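Local coordinates for protein agmatinase (Burkholderia thailandensis, PDB 4DZ4) that probably hydrolyses agmatine to putrescine and urea, as a member of the arginase family that holds two manganese ions per subunit, at residues Y40-V51 / D95-D103; T28-R37 / V73-E82. One frame throughout, in Å; residues are numbered along the deposited sequence.

Both contacts lie at the end of the parallel sheet that begins with strand 39-40, and their centres are about 16 Å apart. Along the chain their segments alternate: 28-37, 40-51, 73-82, 95-103. Contact 1 joins strand 98-103 to its two sheet neighbours, strands 39-40 and 49-54; contact 2 packs the loop before strand 39-40 on helix 69-76 and the turns after it. They meet at D100 of contact 1, whose OD2 forms a salt bridge with R74 NE and probably accepts a hydrogen bond from F35 N, both of contact 2. Both also touch a second subunit of the six-chain assembly, so this end of the sheet is built into a subunit interface.

Contact 1 of 2, residues Y40-V51 / D95-D103; sequences YTRDLDGVDVVV and DLAVIDYGD. With EDO (1,2-ethanediol), chain Z.
V49 to V51 and V98 to Y101 run as neighbouring parallel strands near the end of the arginase-fold sheet, while Y40 bridges D100 from the other side of strand 98-103. Backbone hydrogen bonds join V49 O to I99 N, I99 O to V51 N and V51 O to Y101 N; T41 N meets D100 O on the other flank. At the strand entrance A97 O accepts from both D48 N (2.7 Å) and V49 N. D48 OD2 accepts from A97 N on the anti side, somewhat out of the carboxylate plane, at 2.8 Å and an almost straight 176°; it also forms a salt bridge with K320 NZ. The apolar contacts centre on I99. Its CG1 stands between backbone N and carbonyl carbon (chi1 66°), which carries CD1 to L44 CD2 (3.6 Å) and T41 CG2, while CG2 touches V47 CG2. On the opposite sheet face V49 and V98 pack against L313 of helix 300-323. R42 NH2 forms a salt bridge with D12 of the second subunit. R42 CD makes a CH-pi contact over the Y101 ring centre (3.5 Å); the guanidinium, planes 8° apart, lies displaced toward CE2, and R42 NE donates a bent hydrogen bond to Y101 O (2.8 Å).

Contact 2 of 2, residues T28-R37 / V73-E82; sequences TYAGVLSFMR and VRAASVQLAE. With EDO (1,2-ethanediol), chain Y; EDO (1,2-ethanediol), chain S.
V78 sets its CG1 methyl over one face of the R37 guanidinium, off-centre toward the rim, 3.5 Å from NH2. L33 CD2 reaches the same methyl at 3.6 Å, and T28 CG2 meets the other branch, V78 CG2. Thus V78, just beyond helix 69-76, is lodged in the curve of the 28-37 loop. The R37 chain bends at chi2 (-64°), turning its head back into its own loop. There NH1 and NH2 both donate end-on to A30 O, which is tilted out of the guanidinium plane. NH1 also donates to V32 O; that oxygen lies in the guanidinium plane, but NH1 comes from above the V32 carbonyl plane, not on a lone pair. R37 NE donates to a water that in turn donates to V78 O, tying the loop to the helical segment. Nearer its backbone, R37 CG rests on A81 CB.

With CG opposite the backbone N (chi1 -177°), the F35 ring brings CE1 to S77 CB (3.6 Å) and V73 CG1, with R74 CA near the ring plane at its edge. M36 N donates to S77 OG at 2.9 Å and 168°; that hydroxyl donates a hydrogen bond to R74 O. M36 bends at chi3 to place CE against L80 O. R74 CB and CD pack against L33 O, while its guanidinium makes salt bridges with D100 and D103. One water donates to both S34 O and R74 O.

At the far end a water joins T28 OG1 to E82 OE1, and T28 and V78 both pack on F62 of the third subunit. The loop is therefore held by polar links at several points: S77 OG fixes it at M36, waters span it to V78, R74 and E82, and the R37 cation, probably stabilised by carbonyl oxygens, offers its flat face to a valine methyl.

Contact 1 of 2, residues Y40-V51 / D95-D103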
loop_
_atom_site.group_PDB
_atom_site.type_symbol
_atom_site.label_atom_id
_atom_site.label_comp_id
_atom_site.label_asym_id
_atom_site.label_seq_id
_atom_site.Cartn_x
_atom_site.Cartn_y
_atom_site.Cartn_z
ATOM N N TYR B 40 12.971 -28.350 7.174
ATOM C CA TYR B 40 13.041 -28.468 5.713
ATOM C C TYR B 40 13.748 -29.754 5.320
ATOM O O TYR B 40 14.954 -29.921 5.575
ATOM C CB TYR B 40 13.852 -27.307 5.132
ATOM C CG TYR B 40 13.072 -26.080 4.711
ATOM C CD1 TYR B 40 11.839 -26.175 4.033
ATOM C CD2 TYR B 40 13.609 -24.808 4.927
ATOM C CE1 TYR B 40 11.157 -25.026 3.642
ATOM C CE2 TYR B 40 12.947 -23.651 4.495
ATOM C CZ TYR B 40 11.739 -23.773 3.859
ATOM O OH TYR B 40 11.101 -22.634 3.446
ATOM N N THR B 41 13.026 -30.646 4.669
ATOM C CA THR B 41 13.611 -31.941 4.253
ATOM C C THR B 41 12.706 -32.638 3.255
ATOM O O THR B 41 11.502 -32.424 3.275
ATOM C CB THR B 41 13.860 -32.896 5.449
ATOM O OG1 THR B 41 14.554 -34.074 4.999
ATOM C CG2 THR B 41 12.522 -33.305 6.142
ATOM N N ARG B 42 13.313 -33.485 2.425
ATOM C CA ARG B 42 12.596 -34.372 1.493
ATOM C C ARG B 42 12.599 -35.840 2.013
ATOM O O ARG B 42 12.025 -36.718 1.360
ATOM C CB ARG B 42 13.215 -34.300 0.089
ATOM C CG ARG B 42 13.217 -32.890 -0.567
ATOM C CD ARG B 42 11.876 -32.640 -1.204
ATOM N NE ARG B 42 11.658 -31.326 -1.820
ATOM C CZ ARG B 42 11.679 -31.127 -3.138
ATOM N NH1 ARG B 42 11.965 -32.137 -3.969
ATOM N NH2 ARG B 42 11.401 -29.930 -3.632
ATOM N N ASP B 43 13.207 -36.070 3.180
ATOM C CA ASP B 43 13.227 -37.392 3.828
ATOM C C ASP B 43 11.939 -37.635 4.596
ATOM O O ASP B 43 11.617 -36.910 5.525
ATOM C CB ASP B 43 14.425 -37.506 4.774
ATOM C CG ASP B 43 15.746 -37.467 4.032
ATOM O OD1 ASP B 43 15.785 -37.902 2.861
ATOM O OD2 ASP B 43 16.755 -36.997 4.614
ATOM N N LEU B 44 11.200 -38.657 4.202
ATOM C CA LEU B 44 9.849 -38.822 4.712
ATOM C C LEU B 44 9.715 -39.909 5.794
ATOM O O LEU B 44 8.638 -40.086 6.339
ATOM C CB LEU B 44 8.896 -39.114 3.550
ATOM C CG LEU B 44 8.861 -38.099 2.395
ATOM C CD1 LEU B 44 7.912 -38.549 1.299
ATOM C CD2 LEU B 44 8.467 -36.714 2.881
ATOM N N ASP B 45 10.799 -40.614 6.106
ATOM C CA ASP B 45 10.746 -41.660 7.133
ATOM C C ASP B 45 10.371 -41.105 8.500
ATOM O O ASP B 45 10.968 -40.127 8.980
ATOM C CB ASP B 45 12.088 -42.391 7.245
ATOM C CG ASP B 45 12.289 -43.428 6.161
ATOM O OD1 ASP B 45 11.360 -43.671 5.352
ATOM O OD2 ASP B 45 13.393 -44.024 6.131
ATOM N N GLY B 46 9.384 -41.736 9.123
ATOM C CA GLY B 46 8.934 -41.357 10.463
ATOM C C GLY B 46 8.118 -40.071 10.485
ATOM O O GLY B 46 7.909 -39.509 11.559
ATOM N N VAL B 47 7.675 -39.599 9.317
ATOM C CA VAL B 47 6.923 -38.331 9.226
ATOM C C VAL B 47 5.417 -38.572 9.250
ATOM O O VAL B 47 4.905 -39.419 8.540
ATOM C CB VAL B 47 7.318 -37.524 7.971
ATOM C CG1 VAL B 47 6.387 -36.313 7.774
ATOM C CG2 VAL B 47 8.764 -37.064 8.076
ATOM N N ASP B 48 4.703 -37.794 10.059
ATOM C CA ASP B 48 3.242 -37.916 10.163
ATOM C C ASP B 48 2.501 -37.007 9.185
ATOM O O ASP B 48 1.479 -37.392 8.609
ATOM C CB ASP B 48 2.775 -37.565 11.584
ATOM C CG ASP B 48 3.339 -38.512 12.647
ATOM O OD1 ASP B 48 3.325 -39.731 12.422
ATOM O OD2 ASP B 48 3.793 -38.034 13.710
ATOM N N VAL B 49 3.000 -35.791 9.031
ATOM C CA VAL B 49 2.389 -34.820 8.114
ATOM C C VAL B 49 3.461 -34.095 7.320
ATOM O O VAL B 49 4.456 -33.618 7.887
ATOM C CB VAL B 49 1.527 -33.762 8.833
ATOM C CG1 VAL B 49 0.840 -32.870 7.801
ATOM C CG2 VAL B 49 0.503 -34.409 9.773
ATOM N N VAL B 50 3.231 -33.998 6.010
ATOM C CA VAL B 50 4.108 -33.233 5.116
ATOM C C VAL B 50 3.375 -31.972 4.659
ATOM O O VAL B 50 2.317 -32.060 4.006
ATOM C CB VAL B 50 4.508 -34.037 3.872
ATOM C CG1 VAL B 50 5.283 -33.154 2.886
ATOM C CG2 VAL B 50 5.349 -35.241 4.305
ATOM N N VAL B 51 3.955 -30.821 4.984
ATOM C CA VAL B 51 3.487 -29.539 4.440
ATOM C C VAL B 51 4.270 -29.285 3.148
ATOM O O VAL B 51 5.508 -29.414 3.151
ATOM C CB VAL B 51 3.736 -28.372 5.435
ATOM C CG1 VAL B 51 3.233 -27.042 4.849
ATOM C CG2 VAL B 51 2.991 -28.648 6.735
ATOM N N ASP B 95 4.893 -34.625 19.685
ATOM C CA ASP B 95 4.545 -35.989 19.323
ATOM C C ASP B 95 3.888 -36.175 17.972
ATOM O O ASP B 95 3.469 -37.282 17.654
ATOM C CB ASP B 95 3.765 -36.699 20.444
ATOM C CG ASP B 95 2.561 -35.928 20.897
ATOM O OD1 ASP B 95 1.960 -35.193 20.085
ATOM O OD2 ASP B 95 2.208 -36.060 22.088
ATOM N N LEU B 96 3.828 -35.099 17.177
ATOM C CA LEU B 96 3.438 -35.188 15.777
ATOM C C LEU B 96 4.613 -34.703 14.931
ATOM O O LEU B 96 5.072 -33.566 15.088
ATOM C CB LEU B 96 2.213 -34.299 15.462
ATOM C CG LEU B 96 1.604 -34.397 14.049
ATOM C CD1 LEU B 96 0.795 -35.665 13.835
ATOM C CD2 LEU B 96 0.721 -33.176 13.744
ATOM N N ALA B 97 5.061 -35.573 14.028
ATOM C CA ALA B 97 6.248 -35.340 13.194
ATOM C C ALA B 97 5.786 -34.670 11.893
ATOM O O ALA B 97 5.153 -35.294 11.050
ATOM C CB ALA B 97 6.953 -36.667 12.920
ATOM N N VAL B 98 6.093 -33.383 11.787
ATOM C CA VAL B 98 5.658 -32.532 10.668
ATOM C C VAL B 98 6.885 -31.915 10.034
ATOM O O VAL B 98 7.720 -31.352 10.753
ATOM C CB VAL B 98 4.730 -31.406 11.158
ATOM C CG1 VAL B 98 4.200 -30.568 9.976
ATOM C CG2 VAL B 98 3.564 -31.968 11.948
ATOM N N ILE B 99 6.996 -32.006 8.706
ATOM C CA ILE B 99 8.104 -31.380 7.988
ATOM C C ILE B 99 7.562 -30.426 6.926
ATOM O O ILE B 99 6.368 -30.489 6.560
ATOM C CB ILE B 99 9.031 -32.413 7.320
ATOM C CG1 ILE B 99 8.258 -33.151 6.184
ATOM C CG2 ILE B 99 9.585 -33.342 8.402
ATOM C CD1 ILE B 99 9.078 -33.981 5.197
ATOM N N ASP B 100 8.438 -29.539 6.463
ATOM C CA ASP B 100 8.149 -28.724 5.274
ATOM C C ASP B 100 9.039 -29.285 4.142
ATOM O O ASP B 100 10.268 -29.210 4.175
ATOM C CB ASP B 100 8.408 -27.234 5.579
ATOM C CG ASP B 100 7.914 -26.304 4.473
ATOM O OD1 ASP B 100 7.862 -26.751 3.315
ATOM O OD2 ASP B 100 7.611 -25.126 4.775
ATOM N N TYR B 101 8.371 -29.845 3.145
ATOM C CA TYR B 101 8.969 -30.514 1.994
ATOM C C TYR B 101 9.529 -29.483 1.009
ATOM O O TYR B 101 10.309 -29.822 0.114
ATOM C CB TYR B 101 7.836 -31.314 1.330
ATOM C CG TYR B 101 8.160 -32.143 0.071
ATOM C CD1 TYR B 101 8.333 -33.511 0.135
ATOM C CD2 TYR B 101 8.231 -31.528 -1.185
ATOM C CE1 TYR B 101 8.598 -34.256 -1.031
ATOM C CE2 TYR B 101 8.520 -32.245 -2.337
ATOM C CZ TYR B 101 8.685 -33.601 -2.264
ATOM O OH TYR B 101 8.970 -34.300 -3.445
ATOM N N GLY B 102 9.136 -28.227 1.169
ATOM C CA GLY B 102 9.337 -27.246 0.101
ATOM C C GLY B 102 8.165 -27.294 -0.882
ATOM O O GLY B 102 7.010 -27.514 -0.497
ATOM N N ASP B 103 8.455 -27.127 -2.169
ATOM C CA ASP B 103 7.377 -27.008 -3.155
ATOM C C ASP B 103 7.396 -28.047 -4.270
ATOM O O ASP B 103 8.435 -28.644 -4.584
ATOM C CB ASP B 103 7.427 -25.611 -3.805
ATOM C CG ASP B 103 7.203 -24.488 -2.807
ATOM O OD1 ASP B 103 6.366 -24.639 -1.877
ATOM O OD2 ASP B 103 7.874 -23.438 -2.926
HETATM C C1 EDO Z . 17.709 -33.329 0.817
HETATM O O1 EDO Z . 17.329 -34.257 -0.211
HETATM C C2 EDO Z . 16.446 -32.879 1.533
HETATM O O2 EDO Z . 15.936 -34.051 2.188
#

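Contact 2 of 2, residues T28-R37 / V73-E82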
loop_
_atom_site.group_PDB
_atom_site.type_symbol
_atom_site.label_atom_id
_atom_site.label_comp_id
_atom_site.label_asym_id
_atom_site.label_seq_id
_atom_site.Cartn_x
_atom_site.Cartn_y
_atom_site.Cartn_z
ATOM N N THR B 28 10.980 -14.008 16.449
ATOM C CA THR B 28 9.823 -14.172 15.550
ATOM C C THR B 28 10.047 -13.498 14.189
ATOM O O THR B 28 9.575 -13.995 13.161
ATOM C CB THR B 28 8.539 -13.650 16.245
ATOM O OG1 THR B 28 8.493 -14.179 17.579
ATOM C CG2 THR B 28 7.277 -14.116 15.502
ATOM N N TYR B 29 10.801 -12.387 14.214
ATOM C CA TYR B 29 11.124 -11.525 13.060
ATOM C C TYR B 29 12.361 -11.984 12.275
ATOM O O TYR B 29 12.811 -11.276 11.397
ATOM C CB TYR B 29 11.358 -10.068 13.536
ATOM C CG TYR B 29 12.215 -9.975 14.798
ATOM C CD1 TYR B 29 13.620 -9.949 14.722
ATOM C CD2 TYR B 29 11.620 -9.892 16.056
ATOM C CE1 TYR B 29 14.401 -9.843 15.872
ATOM C CE2 TYR B 29 12.375 -9.801 17.213
ATOM C CZ TYR B 29 13.763 -9.785 17.122
ATOM O OH TYR B 29 14.515 -9.704 18.269
ATOM N N ALA B 30 12.902 -13.153 12.593
ATOM C CA ALA B 30 14.074 -13.653 11.866
ATOM C C ALA B 30 13.970 -15.169 11.727
ATOM O O ALA B 30 12.925 -15.765 12.032
ATOM C CB ALA B 30 15.358 -13.243 12.590
ATOM N N GLY B 31 15.052 -15.799 11.284
ATOM C CA GLY B 31 15.089 -17.258 11.226
ATOM C C GLY B 31 14.515 -17.857 9.954
ATOM O O GLY B 31 13.681 -17.241 9.287
ATOM N N VAL B 32 14.931 -19.083 9.618
ATOM C CA VAL B 32 14.471 -19.705 8.348
ATOM C C VAL B 32 12.945 -19.850 8.355
ATOM O O VAL B 32 12.353 -20.289 9.337
ATOM C CB VAL B 32 15.154 -21.047 8.079
ATOM C CG1 VAL B 32 14.531 -21.716 6.850
ATOM C CG2 VAL B 32 16.653 -20.856 7.871
ATOM N N LEU B 33 12.316 -19.410 7.258
ATOM C CA LEU B 33 10.856 -19.293 7.192
ATOM C C LEU B 33 10.182 -20.527 6.550
ATOM O O LEU B 33 9.440 -20.406 5.567
ATOM C CB LEU B 33 10.471 -18.018 6.404
ATOM C CG LEU B 33 10.989 -16.681 6.962
ATOM C CD1 LEU B 33 10.781 -15.538 5.959
ATOM C CD2 LEU B 33 10.364 -16.345 8.329
ATOM N N SER B 34 10.396 -21.715 7.121
ATOM C CA SER B 34 9.569 -22.874 6.727
ATOM C C SER B 34 8.230 -22.787 7.462
ATOM O O SER B 34 8.071 -21.977 8.382
ATOM C CB SER B 34 10.270 -24.175 7.115
ATOM O OG SER B 34 10.399 -24.180 8.528
ATOM N N PHE B 35 7.251 -23.589 7.056
ATOM C CA PHE B 35 5.958 -23.486 7.693
ATOM C C PHE B 35 6.023 -23.883 9.167
ATOM O O PHE B 35 6.416 -24.992 9.496
ATOM C CB PHE B 35 4.860 -24.301 6.993
ATOM C CG PHE B 35 3.522 -24.105 7.641
ATOM C CD1 PHE B 35 2.771 -22.947 7.370
ATOM C CD2 PHE B 35 3.057 -25.017 8.597
ATOM C CE1 PHE B 35 1.561 -22.738 8.027
ATOM C CE2 PHE B 35 1.847 -24.819 9.251
ATOM C CZ PHE B 35 1.097 -23.672 8.973
ATOM N N MET B 36 5.633 -22.965 10.042
ATOM C CA MET B 36 5.718 -23.152 11.503
ATOM C C MET B 36 7.094 -23.664 11.922
ATOM O O MET B 36 7.233 -24.432 12.891
ATOM C CB MET B 36 4.558 -24.032 12.047
ATOM C CG MET B 36 3.272 -23.226 12.156
ATOM S SD MET B 36 1.905 -24.173 12.798
ATOM C CE MET B 36 2.270 -24.089 14.556
ATOM N N ARG B 37 8.118 -23.206 11.202
ATOM C CA ARG B 37 9.533 -23.536 11.496
ATOM C C ARG B 37 9.891 -25.009 11.421
ATOM O O ARG B 37 10.932 -25.396 11.943
ATOM C CB ARG B 37 9.988 -23.006 12.880
ATOM C CG ARG B 37 9.565 -21.568 13.183
ATOM C CD ARG B 37 10.200 -20.573 12.223
ATOM N NE ARG B 37 10.034 -19.235 12.802
ATOM C CZ ARG B 37 10.703 -18.156 12.415
ATOM N NH1 ARG B 37 11.558 -18.220 11.402
ATOM N NH2 ARG B 37 10.517 -17.005 13.059
ATOM N N VAL B 73 2.108 -17.793 3.157
ATOM C CA VAL B 73 1.584 -18.534 4.303
ATOM C C VAL B 73 2.734 -18.962 5.246
ATOM O O VAL B 73 2.601 -18.848 6.464
ATOM C CB VAL B 73 0.730 -19.736 3.857
ATOM C CG1 VAL B 73 0.265 -20.548 5.083
ATOM C CG2 VAL B 73 -0.484 -19.218 3.075
ATOM N N ARG B 74 3.857 -19.421 4.685
ATOM C CA ARG B 74 5.031 -19.686 5.508
ATOM C C ARG B 74 5.466 -18.476 6.342
ATOM O O ARG B 74 5.663 -18.594 7.556
ATOM C CB ARG B 74 6.203 -20.204 4.664
ATOM C CG ARG B 74 5.956 -21.596 4.128
ATOM C CD ARG B 74 7.123 -21.999 3.254
ATOM N NE ARG B 74 7.001 -23.391 2.765
ATOM C CZ ARG B 74 6.736 -23.782 1.511
ATOM N NH1 ARG B 74 6.598 -22.913 0.491
ATOM N NH2 ARG B 74 6.686 -25.082 1.254
ATOM N N ALA B 75 5.615 -17.314 5.694
ATOM C CA ALA B 75 6.014 -16.099 6.401
ATOM C C ALA B 75 5.002 -15.724 7.486
ATOM O O ALA B 75 5.386 -15.230 8.544
ATOM C CB ALA B 75 6.211 -14.932 5.427
ATOM N N ALA B 76 3.713 -15.944 7.222
ATOM C CA ALA B 76 2.668 -15.583 8.163
ATOM C C ALA B 76 2.536 -16.540 9.339
ATOM O O ALA B 76 1.730 -16.287 10.246
ATOM C CB ALA B 76 1.333 -15.505 7.427
ATOM N N SER B 77 3.258 -17.654 9.295
ATOM C CA SER B 77 3.123 -18.687 10.328
ATOM C C SER B 77 4.096 -18.485 11.516
ATOM O O SER B 77 4.071 -19.266 12.462
ATOM C CB SER B 77 3.310 -20.086 9.711
ATOM O OG SER B 77 4.691 -20.307 9.386
ATOM N N VAL B 78 4.940 -17.458 11.456
ATOM C CA VAL B 78 5.988 -17.257 12.498
ATOM C C VAL B 78 5.466 -17.138 13.921
ATOM O O VAL B 78 6.036 -17.724 14.861
ATOM C CB VAL B 78 7.018 -16.146 12.155
ATOM C CG1 VAL B 78 7.761 -16.511 10.879
ATOM C CG2 VAL B 78 6.359 -14.781 11.963
ATOM N N GLN B 79 4.382 -16.398 14.120
ATOM C CA GLN B 79 3.881 -16.256 15.474
ATOM C C GLN B 79 3.295 -17.556 16.006
ATOM O O GLN B 79 3.400 -17.846 17.182
ATOM C CB GLN B 79 2.801 -15.192 15.526
ATOM C CG GLN B 79 3.311 -13.781 15.414
ATOM C CD GLN B 79 2.128 -12.832 15.443
ATOM O OE1 GLN B 79 1.716 -12.392 16.512
ATOM N NE2 GLN B 79 1.539 -12.572 14.271
ATOM N N LEU B 80 2.650 -18.319 15.128
ATOM C CA LEU B 80 2.043 -19.592 15.512
ATOM C C LEU B 80 3.087 -20.582 16.011
ATOM O O LEU B 80 2.778 -21.463 16.834
ATOM C CB LEU B 80 1.281 -20.172 14.314
ATOM C CG LEU B 80 -0.046 -19.439 14.037
ATOM C CD1 LEU B 80 -0.461 -19.732 12.606
ATOM C CD2 LEU B 80 -1.150 -19.892 14.994
ATOM N N ALA B 81 4.328 -20.425 15.561
ATOM C CA ALA B 81 5.415 -21.296 16.058
ATOM C C ALA B 81 5.932 -20.940 17.471
ATOM O O ALA B 81 6.608 -21.760 18.126
ATOM C CB ALA B 81 6.575 -21.322 15.052
ATOM N N GLU B 82 5.619 -19.741 17.949
ATOM C CA GLU B 82 6.213 -19.241 19.201
ATOM C C GLU B 82 5.582 -19.822 20.457
ATOM O O GLU B 82 6.244 -19.945 21.497
ATOM C CB GLU B 82 6.136 -17.707 19.253
ATOM C CG GLU B 82 6.824 -17.097 20.490
ATOM C CD GLU B 82 6.540 -15.622 20.665
ATOM O OE1 GLU B 82 5.552 -15.138 20.038
ATOM O OE2 GLU B 82 7.284 -14.941 21.430
HETATM C C1 EDO Y . 8.905 -18.884 17.135
HETATM O O1 EDO Y . 9.625 -20.026 17.611
HETATM C C2 EDO Y . 8.874 -17.722 18.120
HETATM O O2 EDO Y . 9.570 -16.604 17.615
HETATM C C1 EDO S . 3.878 -11.918 22.505
HETATM O O1 EDO S . 4.165 -12.155 21.122
HETATM C C2 EDO S . 4.401 -13.128 23.265
HETATM O O2 EDO S . 5.815 -13.220 23.045
HETATM O O HOH W 1 6.412 -12.770 18.697
HETATM O O HOH W 2 8.231 -19.293 9.055
HETATM O O HOH W 3 8.687 -18.090 15.123
#